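Local coordinates for protein ATP-dependent Clp protease proteolytic subunit (Listeria monocytogenes, PDB 4JCQ) that probably cleaves proteins to small peptides in an ATP-dependent process as a serine protease of the ClpP family, with a part in degrading misfolded proteins, at residues E156-D161 with K174-V179. Residues are numbered along the deposited sequence; the frame is centred on the assembly and turned at random.
Sequences EQISKD and KDYGIV
I158 and Y176 have the nearest CA atoms across the two segments, 10.1 Å apart. Segment 156-161 is helical throughout. Segment 174-179 holds the last residues of another helix, which ends in a Schellman motif at G177, where phi is positive. A single long side chain, Y176, spans the gap. Its CG lies anti to the backbone N (chi1 -157°), and the phenol tip reaches helix 155-162. Y176 OH donates a short hydrogen bond of 2.5 Å to D161 OD2, using the anti lone pair of that oxygen. D161 OD2 sits at the ring edge, in the ring plane, while the carboxylate is turned 40° from the ring. Q157, one helical turn before D161, grips the same oxygen. Its NE2 donates to D161 OD2 over 2.8 Å, from above the carboxylate plane. The Q157 chain bends at chi2 (63°) to bring the amide there. Two donors thus fix D161 OD2, and a salt bridge from D161 OD1 to R164 holds the other oxygen. I158 adds an apolar contact, with CD1 3.7 Å from Y176 CE2. This is helix-to-helix packing near the predicted active site: the D161 side chain is about 8 Å from that of H116 and about 11 Å from that of the nucleophile S91. I158 also packs on helix 133-151, and D161 and Y176 both touch I115, just beyond strand 111-114. The contact therefore ties helix 155-162 to the end of helix 170-176.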
ATOM      1  N   GLU H 156      -1.810  44.092  21.408  1.00 38.08           N
ATOM      2  CA  GLU H 156      -1.177  44.938  20.395  1.00 40.61           C
ATOM      3  C   GLU H 156       0.163  44.381  19.911  1.00 36.67           C
ATOM      4  O   GLU H 156       0.461  44.433  18.715  1.00 35.71           O
ATOM      5  CB  GLU H 156      -1.005  46.366  20.921  1.00 46.87           C
ATOM      6  CG  GLU H 156      -0.755  47.405  19.837  1.00 54.88           C
ATOM      7  CD  GLU H 156      -0.744  48.828  20.366  1.00 66.81           C
ATOM      8  OE1 GLU H 156       0.141  49.605  19.951  1.00 72.35           O
ATOM      9  OE2 GLU H 156      -1.616  49.175  21.192  1.00 72.25           O
ATOM     10  N   GLN H 157       0.963  43.856  20.838  1.00 34.56           N
ATOM     11  CA  GLN H 157       2.247  43.240  20.495  1.00 33.86           C
ATOM     12  C   GLN H 157       2.046  42.002  19.622  1.00 30.98           C
ATOM     13  O   GLN H 157       2.724  41.837  18.605  1.00 30.20           O
ATOM     14  CB  GLN H 157       3.046  42.893  21.759  1.00 34.38           C
ATOM     15  CG  GLN H 157       4.453  42.366  21.497  1.00 35.43           C
ATOM     16  CD  GLN H 157       5.355  43.382  20.817  1.00 38.26           C
ATOM     17  OE1 GLN H 157       5.511  44.507  21.289  1.00 40.62           O
ATOM     18  NE2 GLN H 157       5.958  42.985  19.704  1.00 38.78           N
ATOM     19  N   ILE H 158       1.103  41.150  20.023  1.00 28.13           N
ATOM     20  CA  ILE H 158       0.787  39.927  19.284  1.00 28.69           C
ATOM     21  C   ILE H 158       0.226  40.249  17.895  1.00 28.75           C
ATOM     22  O   ILE H 158       0.638  39.649  16.902  1.00 26.99           O
ATOM     23  CB  ILE H 158      -0.181  39.010  20.075  1.00 27.16           C
ATOM     24  CG1 ILE H 158       0.446  38.572  21.409  1.00 27.52           C
ATOM     25  CG2 ILE H 158      -0.607  37.802  19.244  1.00 26.22           C
ATOM     26  CD1 ILE H 158       1.790  37.871  21.298  1.00 26.46           C
ATOM     27  N   SER H 159      -0.701  41.207  17.843  1.00 29.94           N
ATOM     28  CA  SER H 159      -1.325  41.638  16.590  1.00 31.62           C
ATOM     29  C   SER H 159      -0.295  42.113  15.563  1.00 32.02           C
ATOM     30  O   SER H 159      -0.417  41.827  14.369  1.00 31.95           O
ATOM     31  CB  SER H 159      -2.353  42.742  16.856  1.00 34.44           C
ATOM     32  OG  SER H 159      -3.064  43.072  15.676  1.00 38.97           O
ATOM     33  N   LYS H 160       0.717  42.837  16.037  1.00 32.17           N
ATOM     34  CA  LYS H 160       1.821  43.273  15.189  1.00 34.22           C
ATOM     35  C   LYS H 160       2.636  42.075  14.693  1.00 32.27           C
ATOM     36  O   LYS H 160       2.938  41.968  13.504  1.00 30.66           O
ATOM     37  CB  LYS H 160       2.719  44.253  15.954  1.00 37.75           C
ATOM     38  CG  LYS H 160       3.917  44.761  15.166  1.00 42.45           C
ATOM     39  CD  LYS H 160       4.879  45.533  16.056  1.00 48.47           C
ATOM     40  CE  LYS H 160       6.151  45.895  15.308  1.00 54.93           C
ATOM     41  NZ  LYS H 160       7.113  46.635  16.174  1.00 57.26           N
ATOM     42  N   ASP H 161       2.959  41.166  15.609  1.00 30.77           N
ATOM     43  CA  ASP H 161       3.883  40.072  15.328  1.00 30.18           C
ATOM     44  C   ASP H 161       3.296  38.912  14.516  1.00 27.34           C
ATOM     45  O   ASP H 161       4.029  38.235  13.795  1.00 27.68           O
ATOM     46  CB  ASP H 161       4.534  39.582  16.626  1.00 31.75           C
ATOM     47  CG  ASP H 161       5.504  40.600  17.215  1.00 34.59           C
ATOM     48  OD1 ASP H 161       5.911  41.539  16.493  1.00 34.06           O
ATOM     49  OD2 ASP H 161       5.871  40.460  18.401  1.00 31.47           O
ATOM     50  N   LYS H 174      11.823  32.331  24.697  1.00 26.18           N
ATOM     51  CA  LYS H 174      11.710  32.268  26.150  1.00 28.29           C
ATOM     52  C   LYS H 174      11.375  33.648  26.723  1.00 29.37           C
ATOM     53  O   LYS H 174      10.469  33.779  27.547  1.00 29.38           O
ATOM     54  CB  LYS H 174      13.003  31.720  26.763  1.00 30.08           C
ATOM     55  CG  LYS H 174      12.919  31.383  28.244  1.00 32.07           C
ATOM     56  CD  LYS H 174      14.231  30.787  28.732  1.00 35.29           C
ATOM     57  CE  LYS H 174      14.150  30.355  30.186  1.00 38.23           C
ATOM     58  NZ  LYS H 174      14.091  31.507  31.127  1.00 40.88           N
ATOM     59  N   ASP H 175      12.097  34.672  26.268  1.00 30.71           N
ATOM     60  CA  ASP H 175      11.858  36.054  26.693  1.00 32.71           C
ATOM     61  C   ASP H 175      10.474  36.558  26.273  1.00 31.36           C
ATOM     62  O   ASP H 175       9.872  37.383  26.961  1.00 30.00           O
ATOM     63  CB  ASP H 175      12.941  36.985  26.135  1.00 36.62           C
ATOM     64  CG  ASP H 175      14.331  36.669  26.675  1.00 40.91           C
ATOM     65  OD1 ASP H 175      15.319  37.054  26.017  1.00 43.88           O
ATOM     66  OD2 ASP H 175      14.442  36.040  27.749  1.00 43.76           O
ATOM     67  N   TYR H 176       9.984  36.047  25.144  1.00 30.13           N
ATOM     68  CA  TYR H 176       8.681  36.422  24.599  1.00 28.82           C
ATOM     69  C   TYR H 176       7.522  35.837  25.409  1.00 28.15           C
ATOM     70  O   TYR H 176       6.409  36.364  25.377  1.00 28.54           O
ATOM     71  CB  TYR H 176       8.583  35.960  23.142  1.00 27.90           C
ATOM     72  CG  TYR H 176       7.576  36.712  22.301  1.00 27.84           C
ATOM     73  CD1 TYR H 176       7.927  37.898  21.656  1.00 28.44           C
ATOM     74  CD2 TYR H 176       6.280  36.228  22.134  1.00 27.53           C
ATOM     75  CE1 TYR H 176       7.009  38.588  20.878  1.00 28.85           C
ATOM     76  CE2 TYR H 176       5.358  36.907  21.355  1.00 27.97           C
ATOM     77  CZ  TYR H 176       5.727  38.086  20.730  1.00 28.89           C
ATOM     78  OH  TYR H 176       4.813  38.760  19.957  1.00 28.51           O
ATOM     79  N   GLY H 177       7.788  34.751  26.130  1.00 27.29           N
ATOM     80  CA  GLY H 177       6.764  34.070  26.923  1.00 26.64           C
ATOM     81  C   GLY H 177       6.181  32.836  26.252  1.00 25.33           C
ATOM     82  O   GLY H 177       5.197  32.270  26.733  1.00 25.72           O
ATOM     83  N   ILE H 178       6.785  32.421  25.140  1.00 23.37           N
ATOM     84  CA  ILE H 178       6.370  31.206  24.433  1.00 21.95           C
ATOM     85  C   ILE H 178       6.953  29.981  25.135  1.00 22.30           C
ATOM     86  O   ILE H 178       6.217  29.086  25.561  1.00 24.08           O
ATOM     87  CB  ILE H 178       6.804  31.229  22.947  1.00 20.43           C
ATOM     88  CG1 ILE H 178       6.158  32.410  22.214  1.00 20.01           C
ATOM     89  CG2 ILE H 178       6.451  29.917  22.254  1.00 20.55           C
ATOM     90  CD1 ILE H 178       6.866  32.796  20.928  1.00 20.91           C
ATOM     91  N   VAL H 179       8.278  29.958  25.260  1.00 22.29           N
ATOM     92  CA  VAL H 179       8.994  28.874  25.928  1.00 22.87           C
ATOM     93  C   VAL H 179       9.216  29.241  27.393  1.00 25.09           C
ATOM     94  O   VAL H 179       9.610  30.366  27.699  1.00 26.58           O
ATOM     95  CB  VAL H 179      10.356  28.606  25.248  1.00 21.77           C
ATOM     96  CG1 VAL H 179      11.143  27.533  25.992  1.00 22.25           C
ATOM     97  CG2 VAL H 179      10.159  28.210  23.791  1.00 20.25           C
TER